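Local coordinates for protein Udp-n-acetylglucosamine pyrophosphorylase (Trypanosoma brucei, PDB 4BQH) that probably catalyses the transfer of a uridylyl group from UTP to N-acetylglucosamine 1-phosphate, giving UDP-N-acetylglucosamine and diphosphate, at residues Phe198-Arg202 with Glu203-Phe207; Val437-Ala440 with Asp441-Ser445; Ala502-Ser505 with Pro506-Val510. All blocks are in the same frame, centred on the assembly; numbering follows the deposited sequence.

All three interactions are local, each formed within one continuous run of chain, but they lie at different depths. Interaction 1, partly buried, leads from a loop after helix 185-194 into a strand of the large mixed sheet. Interaction 3 is fully buried and turns the chain at the end of strand 501-504, in a separate two-stranded sheet. Interaction 2 is a surface loop ahead of helix 448-471, the helix that also packs on interaction 3. In interactions 1 and 3 polar side chains help backbone bonds shape a turn beside an aliphatic contact; interaction 2 has a single backbone bond across its segments and a glycine at its turn. The nearest atoms of interactions 1 and 3 are about 6 Å apart.

Interaction 1: Phe198-Arg202 with Glu203-Phe207; sequences FGLER and EQVHF. With SO4 (sulfate ion), chain D.
The side chain of Q204 folds back against the backbone of E201, where its OE1 accepts the backbone N-H of E201. E201 N lies 2.9 Å from Q204 OE1, tilted 19° from the plane of the amide carbonyl. With CG lying between the backbone N and the carbonyl carbon (chi1 80°), the chain of Q204 is turned back toward E201 N, while the N of Q204 bonds to E201 O at 3.0 Å. The two residues thus hold each other by one main-chain and one side-chain bond; the latter resembles one half of a capping box, the return bond using the main-chain O of E201 instead of its side chain. A further main-chain bond, V205 N to R202 O, 3.2 Å long, completes a short 3-10 turn, and a water bridges R202 O and V205 O. On the inner side CD1 of L200 meets CG2 of V205 at 3.9 Å; branched aliphatic residues suit this buried side. The turn delivers the chain into strand 205-209, which runs parallel to strand 175-180 and closes a beta-alpha-beta unit through helix 185-194 in this GT-A-type fold. Farther out, Q204 NE2 bonds to V174 O and Q159 OE1, fixing which way its amide faces, while the E201 carboxylate forms a salt bridge with R173. Beyond the turn, H206 offers ND1 at its ring edge to O1 of a sulfate at 2.8 Å, an ion probably from the crystallisation liquor and also held by R249 and H267; H206 NE2 is hydrogen-bonded to Q175 OE1.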
ATOM      1  N   PHE A 198       4.088 -18.607   1.533  1.00 14.97           N
ATOM      2  CA  PHE A 198       2.619 -18.670   1.381  1.00 15.13           C
ATOM      3  C   PHE A 198       2.186 -19.169   0.008  1.00 15.39           C
ATOM      4  O   PHE A 198       1.139 -18.783  -0.513  1.00 15.30           O
ATOM      5  CB  PHE A 198       1.966 -17.324   1.750  1.00 14.90           C
ATOM      6  CG  PHE A 198       2.382 -16.818   3.115  1.00 15.19           C
ATOM      7  CD1 PHE A 198       1.872 -17.403   4.277  1.00 15.11           C
ATOM      8  CD2 PHE A 198       3.319 -15.792   3.240  1.00 15.60           C
ATOM      9  CE1 PHE A 198       2.275 -16.945   5.535  1.00 15.28           C
ATOM     10  CE2 PHE A 198       3.722 -15.329   4.496  1.00 15.16           C
ATOM     11  CZ  PHE A 198       3.193 -15.913   5.638  1.00 15.48           C
ATOM     12  N   GLY A 199       2.986 -20.070  -0.541  1.00 15.34           N
ATOM     13  CA  GLY A 199       2.669 -20.690  -1.826  1.00 15.30           C
ATOM     14  C   GLY A 199       3.276 -19.996  -3.037  1.00 14.33           C
ATOM     15  O   GLY A 199       3.189 -20.518  -4.149  1.00 15.98           O
ATOM     16  N   LEU A 200       3.877 -18.820  -2.829  1.00 14.30           N
ATOM     17  CA  LEU A 200       4.606 -18.117  -3.891  1.00 14.15           C
ATOM     18  C   LEU A 200       5.976 -18.744  -4.144  1.00 15.23           C
ATOM     19  O   LEU A 200       6.515 -19.433  -3.287  1.00 15.10           O
ATOM     20  CB  LEU A 200       4.813 -16.636  -3.539  1.00 13.34           C
ATOM     21  CG  LEU A 200       3.529 -15.829  -3.328  1.00 13.05           C
ATOM     22  CD1 LEU A 200       3.884 -14.416  -2.885  1.00 12.69           C
ATOM     23  CD2 LEU A 200       2.692 -15.774  -4.592  1.00 12.58           C
ATOM     24  N   GLU A 201       6.555 -18.486  -5.310  1.00 16.54           N
ATOM     25  CA  GLU A 201       7.962 -18.850  -5.543  1.00 17.45           C
ATOM     26  C   GLU A 201       8.894 -17.905  -4.802  1.00 17.73           C
ATOM     27  O   GLU A 201       8.704 -16.696  -4.841  1.00 15.51           O
ATOM     28  CB  GLU A 201       8.295 -18.776  -7.030  1.00 20.11           C
ATOM     29  CG  GLU A 201       7.449 -19.666  -7.929  1.00 25.46           C
ATOM     30  CD  GLU A 201       7.634 -19.350  -9.418  1.00 30.31           C
ATOM     31  OE1 GLU A 201       8.103 -18.238  -9.776  1.00 36.00           O
ATOM     32  OE2 GLU A 201       7.290 -20.212 -10.250  1.00 34.71           O
ATOM     33  N   ARG A 202       9.919 -18.447  -4.148  1.00 17.37           N
ATOM     34  CA  ARG A 202      10.896 -17.616  -3.463  1.00 19.17           C
ATOM     35  C   ARG A 202      11.464 -16.535  -4.390  1.00 18.33           C
ATOM     36  O   ARG A 202      11.674 -15.401  -3.963  1.00 16.53           O
ATOM     37  CB  ARG A 202      12.016 -18.482  -2.867  1.00 21.80           C
ATOM     38  CG  ARG A 202      13.214 -17.718  -2.317  1.00 25.28           C
ATOM     39  CD  ARG A 202      14.259 -18.636  -1.684  1.00 29.70           C
ATOM     40  NE  ARG A 202      14.384 -19.900  -2.405  1.00 35.37           N
ATOM     41  CZ  ARG A 202      14.004 -21.091  -1.928  1.00 38.73           C
ATOM     42  NH1 ARG A 202      13.487 -21.208  -0.703  1.00 40.54           N
ATOM     43  NH2 ARG A 202      14.151 -22.177  -2.681  1.00 39.88           N
ATOM     44  N   GLU A 203      11.677 -16.886  -5.658  1.00 18.40           N
ATOM     45  CA  GLU A 203      12.305 -15.979  -6.622  1.00 18.62           C
ATOM     46  C   GLU A 203      11.429 -14.760  -6.967  1.00 16.41           C
ATOM     47  O   GLU A 203      11.945 -13.759  -7.462  1.00 15.60           O
ATOM     48  CB  GLU A 203      12.675 -16.725  -7.908  1.00 21.62           C
ATOM     49  CG  GLU A 203      13.789 -17.765  -7.750  1.00 27.16           C
ATOM     50  CD  GLU A 203      13.361 -19.067  -7.056  1.00 30.64           C
ATOM     51  OE1 GLU A 203      12.136 -19.322  -6.835  1.00 28.31           O
ATOM     52  OE2 GLU A 203      14.282 -19.864  -6.726  1.00 34.48           O
ATOM     53  N   GLN A 204      10.121 -14.827  -6.695  1.00 14.62           N
ATOM     54  CA  GLN A 204       9.255 -13.674  -6.999  1.00 13.33           C
ATOM     55  C   GLN A 204       9.027 -12.733  -5.808  1.00 12.84           C
ATOM     56  O   GLN A 204       8.276 -11.772  -5.933  1.00 13.20           O
ATOM     57  CB  GLN A 204       7.907 -14.107  -7.579  1.00 13.25           C
ATOM     58  CG  GLN A 204       6.887 -14.571  -6.541  1.00 12.88           C
ATOM     59  CD  GLN A 204       5.657 -15.208  -7.161  1.00 13.35           C
ATOM     60  OE1 GLN A 204       5.520 -16.436  -7.131  1.00 14.26           O
ATOM     61  NE2 GLN A 204       4.772 -14.391  -7.778  1.00 12.45           N
ATOM     62  N   VAL A 205       9.638 -13.039  -4.669  1.00 12.47           N
ATOM     63  CA  VAL A 205       9.490 -12.235  -3.464  1.00 12.46           C
ATOM     64  C   VAL A 205      10.773 -11.480  -3.158  1.00 13.26           C
ATOM     65  O   VAL A 205      11.850 -12.093  -3.024  1.00 15.16           O
ATOM     66  CB  VAL A 205       9.066 -13.088  -2.262  1.00 13.06           C
ATOM     67  CG1 VAL A 205       8.866 -12.185  -1.045  1.00 13.33           C
ATOM     68  CG2 VAL A 205       7.775 -13.831  -2.619  1.00 12.39           C
ATOM     69  N   HIS A 206      10.660 -10.158  -3.033  1.00 12.00           N
ATOM     70  CA  HIS A 206      11.827  -9.296  -2.883  1.00 12.07           C
ATOM     71  C   HIS A 206      11.648  -8.487  -1.644  1.00 12.61           C
ATOM     72  O   HIS A 206      10.733  -7.660  -1.570  1.00 12.24           O
ATOM     73  CB  HIS A 206      11.965  -8.371  -4.104  1.00 12.49           C
ATOM     74  CG  HIS A 206      11.918  -9.101  -5.437  1.00 13.37           C
ATOM     75  ND1 HIS A 206      13.026  -9.473  -6.093  1.00 14.71           N
ATOM     76  CD2 HIS A 206      10.842  -9.527  -6.216  1.00 14.57           C
ATOM     77  CE1 HIS A 206      12.691 -10.112  -7.242  1.00 14.58           C
ATOM     78  NE2 HIS A 206      11.352 -10.150  -7.316  1.00 13.96           N
ATOM     79  N   PHE A 207      12.496  -8.712  -0.652  1.00 11.37           N
ATOM     80  CA  PHE A 207      12.436  -7.928   0.584  1.00 11.38           C
ATOM     81  C   PHE A 207      13.395  -6.754   0.483  1.00 11.15           C
ATOM     82  O   PHE A 207      14.545  -6.912   0.083  1.00 12.72           O
ATOM     83  CB  PHE A 207      12.831  -8.791   1.778  1.00 11.31           C
ATOM     84  CG  PHE A 207      11.951  -9.977   1.973  1.00 11.34           C
ATOM     85  CD1 PHE A 207      10.743  -9.867   2.656  1.00 11.62           C
ATOM     86  CD2 PHE A 207      12.335 -11.216   1.457  1.00 11.60           C
ATOM     87  CE1 PHE A 207       9.931 -10.991   2.815  1.00 11.58           C
ATOM     88  CE2 PHE A 207      11.543 -12.331   1.615  1.00 11.66           C
ATOM     89  CZ  PHE A 207      10.333 -12.214   2.297  1.00 11.86           C
TER
HETATM   90  S   SO4 D1540      16.592  -9.000  -5.829  1.00 24.62           S
HETATM   91  O1  SO4 D1540      15.531  -9.066  -4.805  1.00 22.65           O
HETATM   92  O2  SO4 D1540      17.650  -8.031  -5.434  1.00 25.52           O
HETATM   93  O3  SO4 D1540      15.993  -8.569  -7.106  1.00 22.22           O
HETATM   94  O4  SO4 D1540      17.252 -10.327  -5.932  1.00 23.51           O
HETATM   95  O   HOH W   1      12.545 -14.371  -1.575  1.00 19.75           O

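Interaction 2: Val437-Ala440 with Asp441-Ser445; sequences VKNA and DGAAS
A440, N439 and D441 carry this small surface contact, in which the chain doubles back. A440 supplies the acceptor: its carbonyl O receives the N-H of A443 at 3.1 Å between N and O, with the donor in the carbonyl plane and a C=O...N angle of 153°. The small methyl of A443 fits close against the same oxygen, its CB 3.3 Å from A440 O. N439 lies one residue earlier and points into the bend. Its CB meets the CB of A443 at 3.7 Å and approaches the backbone O of S445 at 3.5 Å. Because CG stands opposite the carbonyl carbon (chi1 -59°), the amide is directed across to the returning chain near S445. D441 faces the other way, and its carboxylate serves the next element of the fold: OD1 accepts a hydrogen bond from A449 N, in the first turn of helix 448-471, where an acidic group is well placed to receive an N-H at the start of a helix. Where the two arms leave the turn, K438 and N439 make backbone hydrogen bonds to D446, drawing the arms together. Residues 441-444 touch a crystal neighbour, which may influence their exact setting. D441 and G442 occupy the two central positions of a type II beta turn running from A440 to A443, and G442, with phi at 101°, provides the glycine commonly found at its third position.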
ATOM      1  N   VAL A 437      -6.864  -2.061   9.119  1.00 13.97           N
ATOM      2  CA  VAL A 437      -6.792  -2.624  10.458  1.00 14.12           C
ATOM      3  C   VAL A 437      -5.702  -1.864  11.213  1.00 14.70           C
ATOM      4  O   VAL A 437      -4.513  -2.110  11.018  1.00 13.78           O
ATOM      5  CB  VAL A 437      -6.482  -4.127  10.419  1.00 14.40           C
ATOM      6  CG1 VAL A 437      -6.503  -4.680  11.832  1.00 15.68           C
ATOM      7  CG2 VAL A 437      -7.503  -4.863   9.526  1.00 15.47           C
ATOM      8  N   LYS A 438      -6.134  -0.924  12.054  1.00 15.14           N
ATOM      9  CA  LYS A 438      -5.224   0.047  12.648  1.00 16.22           C
ATOM     10  C   LYS A 438      -5.359   0.166  14.158  1.00 16.76           C
ATOM     11  O   LYS A 438      -4.374   0.440  14.837  1.00 16.34           O
ATOM     12  CB  LYS A 438      -5.443   1.430  12.033  1.00 18.87           C
ATOM     13  CG  LYS A 438      -5.177   1.541  10.536  1.00 21.13           C
ATOM     14  CD  LYS A 438      -5.564   2.919  10.009  1.00 24.39           C
ATOM     15  CE  LYS A 438      -4.677   4.023  10.576  1.00 28.18           C
ATOM     16  NZ  LYS A 438      -3.748   4.558   9.549  1.00 29.86           N
ATOM     17  N   ASN A 439      -6.568  -0.016  14.680  1.00 16.09           N
ATOM     18  CA  ASN A 439      -6.823   0.209  16.131  1.00 18.14           C
ATOM     19  C   ASN A 439      -7.308  -1.033  16.803  1.00 19.71           C
ATOM     20  O   ASN A 439      -8.044  -1.799  16.200  1.00 19.25           O
ATOM     21  CB  ASN A 439      -7.882   1.298  16.307  1.00 17.38           C
ATOM     22  CG  ASN A 439      -7.475   2.607  15.682  1.00 17.32           C
ATOM     23  OD1 ASN A 439      -8.268   3.256  15.004  1.00 19.07           O
ATOM     24  ND2 ASN A 439      -6.241   3.014  15.914  1.00 17.74           N
ATOM     25  N   ALA A 440      -6.928  -1.233  18.064  1.00 22.32           N
ATOM     26  CA  ALA A 440      -7.314  -2.459  18.769  1.00 24.85           C
ATOM     27  C   ALA A 440      -8.830  -2.582  18.854  1.00 26.13           C
ATOM     28  O   ALA A 440      -9.530  -1.573  18.943  1.00 25.90           O
ATOM     29  CB  ALA A 440      -6.691  -2.498  20.158  1.00 25.20           C
ATOM     30  N   ASP A 441      -9.335  -3.818  18.818  1.00 29.06           N
ATOM     31  CA  ASP A 441     -10.782  -4.057  18.916  1.00 31.19           C
ATOM     32  C   ASP A 441     -11.316  -3.307  20.140  1.00 30.33           C
ATOM     33  O   ASP A 441     -10.660  -3.244  21.171  1.00 33.13           O
ATOM     34  CB  ASP A 441     -11.114  -5.562  19.008  1.00 32.50           C
ATOM     35  CG  ASP A 441     -11.278  -6.232  17.631  1.00 31.66           C
ATOM     36  OD1 ASP A 441     -11.788  -5.598  16.686  1.00 26.21           O
ATOM     37  OD2 ASP A 441     -10.904  -7.415  17.505  1.00 35.13           O
ATOM     38  N   GLY A 442     -12.493  -2.712  20.005  1.00 30.93           N
ATOM     39  CA  GLY A 442     -13.045  -1.898  21.078  1.00 28.40           C
ATOM     40  C   GLY A 442     -12.864  -0.415  20.846  1.00 27.36           C
ATOM     41  O   GLY A 442     -13.488   0.394  21.522  1.00 26.77           O
ATOM     42  N   ALA A 443     -12.027  -0.041  19.878  1.00 24.89           N
ATOM     43  CA  ALA A 443     -11.860   1.369  19.515  1.00 22.93           C
ATOM     44  C   ALA A 443     -12.991   1.839  18.615  1.00 22.10           C
ATOM     45  O   ALA A 443     -13.816   1.030  18.159  1.00 22.03           O
ATOM     46  CB  ALA A 443     -10.502   1.605  18.850  1.00 24.15           C
ATOM     47  N   ALA A 444     -13.008   3.138  18.338  1.00 20.46           N
ATOM     48  CA  ALA A 444     -14.111   3.779  17.600  1.00 21.44           C
ATOM     49  C   ALA A 444     -14.160   3.524  16.090  1.00 20.93           C
ATOM     50  O   ALA A 444     -15.206   3.706  15.461  1.00 20.52           O
ATOM     51  CB  ALA A 444     -14.118   5.277  17.870  1.00 23.11           C
ATOM     52  N   SER A 445     -13.046   3.095  15.504  1.00 19.60           N
ATOM     53  CA  SER A 445     -12.981   2.929  14.061  1.00 18.92           C
ATOM     54  C   SER A 445     -11.736   2.144  13.675  1.00 17.42           C
ATOM     55  O   SER A 445     -10.828   1.981  14.491  1.00 16.31           O
ATOM     56  CB  SER A 445     -12.918   4.294  13.379  1.00 21.33           C
ATOM     57  OG  SER A 445     -11.625   4.856  13.561  1.00 23.72           O
TER

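Interaction 3: Ala502-Ser505 with Pro506-Val510; sequences AEIS and PLVSV
S505 begins an ST turn at the end of strand 501-504, where its hydroxyl and carbonyl together bend the chain into the loop before helix 519-528. Serine suits this first position because OG reaches the backbone two residues on: S505 OG accepts the N-H of L507, with 3.2 Å between L507 N and OG. Standing opposite its own backbone N (chi1 177°), OG is held beside the carbonyl and over the turn, and it is also hydrogen-bonded to E541 OE2. Proline fits next, since P506 has no N-H to satisfy and its ring favours the helical phi that starts the bend. S505 O then accepts two N-H groups. V508 N lies 3.0 Å from S505 O, well above the carbonyl plane, whereas S509 N lies 3.1 Å from the same S505 O within that plane, so the two donors reach the oxygen from different directions. Beside these bonds, I504 sends CG2 against V508 CB at 3.9 Å, the two side chains crossing at about a right angle, and both also pack on I536 of the parallel strand 533-536. Apolar, branched side chains fill this buried face, which helix 448-471 flanks through H459 and W462. S509 OG is hydrogen-bonded to G512 N and E513 O in the loop that follows, and S509 CB sits 3.8 Å from I504 CG2. A water spans the mouth of the bend, donating to I504 O at 2.9 Å and to S509 O at 2.7 Å.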
ATOM      1  N   ALA A 502     -21.237 -15.010   4.331  1.00 13.94           N
ATOM      2  CA  ALA A 502     -20.255 -15.926   3.766  1.00 13.66           C
ATOM      3  C   ALA A 502     -18.840 -15.414   4.037  1.00 13.83           C
ATOM      4  O   ALA A 502     -18.606 -14.196   4.165  1.00 13.36           O
ATOM      5  CB  ALA A 502     -20.495 -16.083   2.266  1.00 13.41           C
ATOM      6  N   GLU A 503     -17.905 -16.348   4.164  1.00 13.44           N
ATOM      7  CA  GLU A 503     -16.490 -16.041   4.253  1.00 13.14           C
ATOM      8  C   GLU A 503     -15.820 -16.901   3.186  1.00 12.93           C
ATOM      9  O   GLU A 503     -15.953 -18.130   3.201  1.00 12.39           O
ATOM     10  CB  GLU A 503     -15.936 -16.403   5.628  1.00 14.19           C
ATOM     11  CG  GLU A 503     -14.432 -16.218   5.735  1.00 15.68           C
ATOM     12  CD  GLU A 503     -13.829 -16.702   7.042  1.00 17.00           C
ATOM     13  OE1 GLU A 503     -14.583 -16.880   8.036  1.00 18.61           O
ATOM     14  OE2 GLU A 503     -12.596 -16.897   7.068  1.00 16.54           O
ATOM     15  N   ILE A 504     -15.123 -16.262   2.257  1.00 12.11           N
ATOM     16  CA  ILE A 504     -14.599 -16.985   1.077  1.00 11.98           C
ATOM     17  C   ILE A 504     -13.092 -16.792   0.995  1.00 12.58           C
ATOM     18  O   ILE A 504     -12.600 -15.654   0.954  1.00 12.26           O
ATOM     19  CB  ILE A 504     -15.272 -16.492  -0.220  1.00 11.86           C
ATOM     20  CG1 ILE A 504     -16.799 -16.678  -0.141  1.00 11.58           C
ATOM     21  CG2 ILE A 504     -14.684 -17.205  -1.463  1.00 11.68           C
ATOM     22  CD1 ILE A 504     -17.591 -15.962  -1.211  1.00 11.25           C
ATOM     23  N   SER A 505     -12.357 -17.908   0.942  1.00 11.87           N
ATOM     24  CA  SER A 505     -10.919 -17.911   0.779  1.00 11.83           C
ATOM     25  C   SER A 505     -10.529 -17.208  -0.512  1.00 11.59           C
ATOM     26  O   SER A 505     -11.206 -17.373  -1.503  1.00 11.88           O
ATOM     27  CB  SER A 505     -10.401 -19.355   0.699  1.00 12.07           C
ATOM     28  OG  SER A 505      -9.009 -19.335   0.472  1.00 12.96           O
ATOM     29  N   PRO A 506      -9.431 -16.425  -0.486  1.00 12.11           N
ATOM     30  CA  PRO A 506      -8.982 -15.840  -1.765  1.00 12.22           C
ATOM     31  C   PRO A 506      -8.547 -16.890  -2.771  1.00 12.56           C
ATOM     32  O   PRO A 506      -8.565 -16.614  -3.964  1.00 12.70           O
ATOM     33  CB  PRO A 506      -7.796 -14.947  -1.376  1.00 12.85           C
ATOM     34  CG  PRO A 506      -7.846 -14.799   0.097  1.00 13.13           C
ATOM     35  CD  PRO A 506      -8.642 -15.954   0.665  1.00 12.08           C
ATOM     36  N   LEU A 507      -8.155 -18.078  -2.307  1.00 12.34           N
ATOM     37  CA  LEU A 507      -7.811 -19.174  -3.239  1.00 13.20           C
ATOM     38  C   LEU A 507      -9.031 -19.684  -4.004  1.00 13.22           C
ATOM     39  O   LEU A 507      -8.902 -20.287  -5.090  1.00 13.56           O
ATOM     40  CB  LEU A 507      -7.080 -20.309  -2.493  1.00 12.90           C
ATOM     41  CG  LEU A 507      -5.705 -19.932  -1.935  1.00 13.21           C
ATOM     42  CD1 LEU A 507      -5.054 -21.082  -1.180  1.00 14.82           C
ATOM     43  CD2 LEU A 507      -4.749 -19.386  -2.997  1.00 13.29           C
ATOM     44  N   VAL A 508     -10.220 -19.403  -3.480  1.00 12.75           N
ATOM     45  CA  VAL A 508     -11.464 -19.650  -4.217  1.00 12.88           C
ATOM     46  C   VAL A 508     -11.884 -18.491  -5.117  1.00 12.94           C
ATOM     47  O   VAL A 508     -12.175 -18.693  -6.303  1.00 12.63           O
ATOM     48  CB  VAL A 508     -12.631 -20.028  -3.272  1.00 13.07           C
ATOM     49  CG1 VAL A 508     -13.914 -20.243  -4.050  1.00 13.08           C
ATOM     50  CG2 VAL A 508     -12.260 -21.298  -2.519  1.00 13.01           C
ATOM     51  N   SER A 509     -11.921 -17.283  -4.555  1.00 13.18           N
ATOM     52  CA  SER A 509     -12.473 -16.135  -5.273  1.00 13.90           C
ATOM     53  C   SER A 509     -11.808 -14.862  -4.820  1.00 14.47           C
ATOM     54  O   SER A 509     -11.655 -14.645  -3.618  1.00 13.72           O
ATOM     55  CB  SER A 509     -13.961 -16.002  -4.967  1.00 13.68           C
ATOM     56  OG  SER A 509     -14.606 -15.176  -5.892  1.00 13.50           O
ATOM     57  N   VAL A 510     -11.445 -14.006  -5.788  1.00 14.97           N
ATOM     58  CA  VAL A 510     -10.957 -12.659  -5.459  1.00 15.59           C
ATOM     59  C   VAL A 510     -11.902 -11.577  -5.957  1.00 16.03           C
ATOM     60  O   VAL A 510     -11.782 -10.419  -5.536  1.00 16.24           O
ATOM     61  CB  VAL A 510      -9.549 -12.363  -6.036  1.00 15.75           C
ATOM     62  CG1 VAL A 510      -8.459 -13.053  -5.217  1.00 16.06           C
ATOM     63  CG2 VAL A 510      -9.478 -12.709  -7.525  1.00 15.93           C
TER
HETATM   64  O   HOH W   2     -11.687 -13.776  -1.019  1.00 16.61           O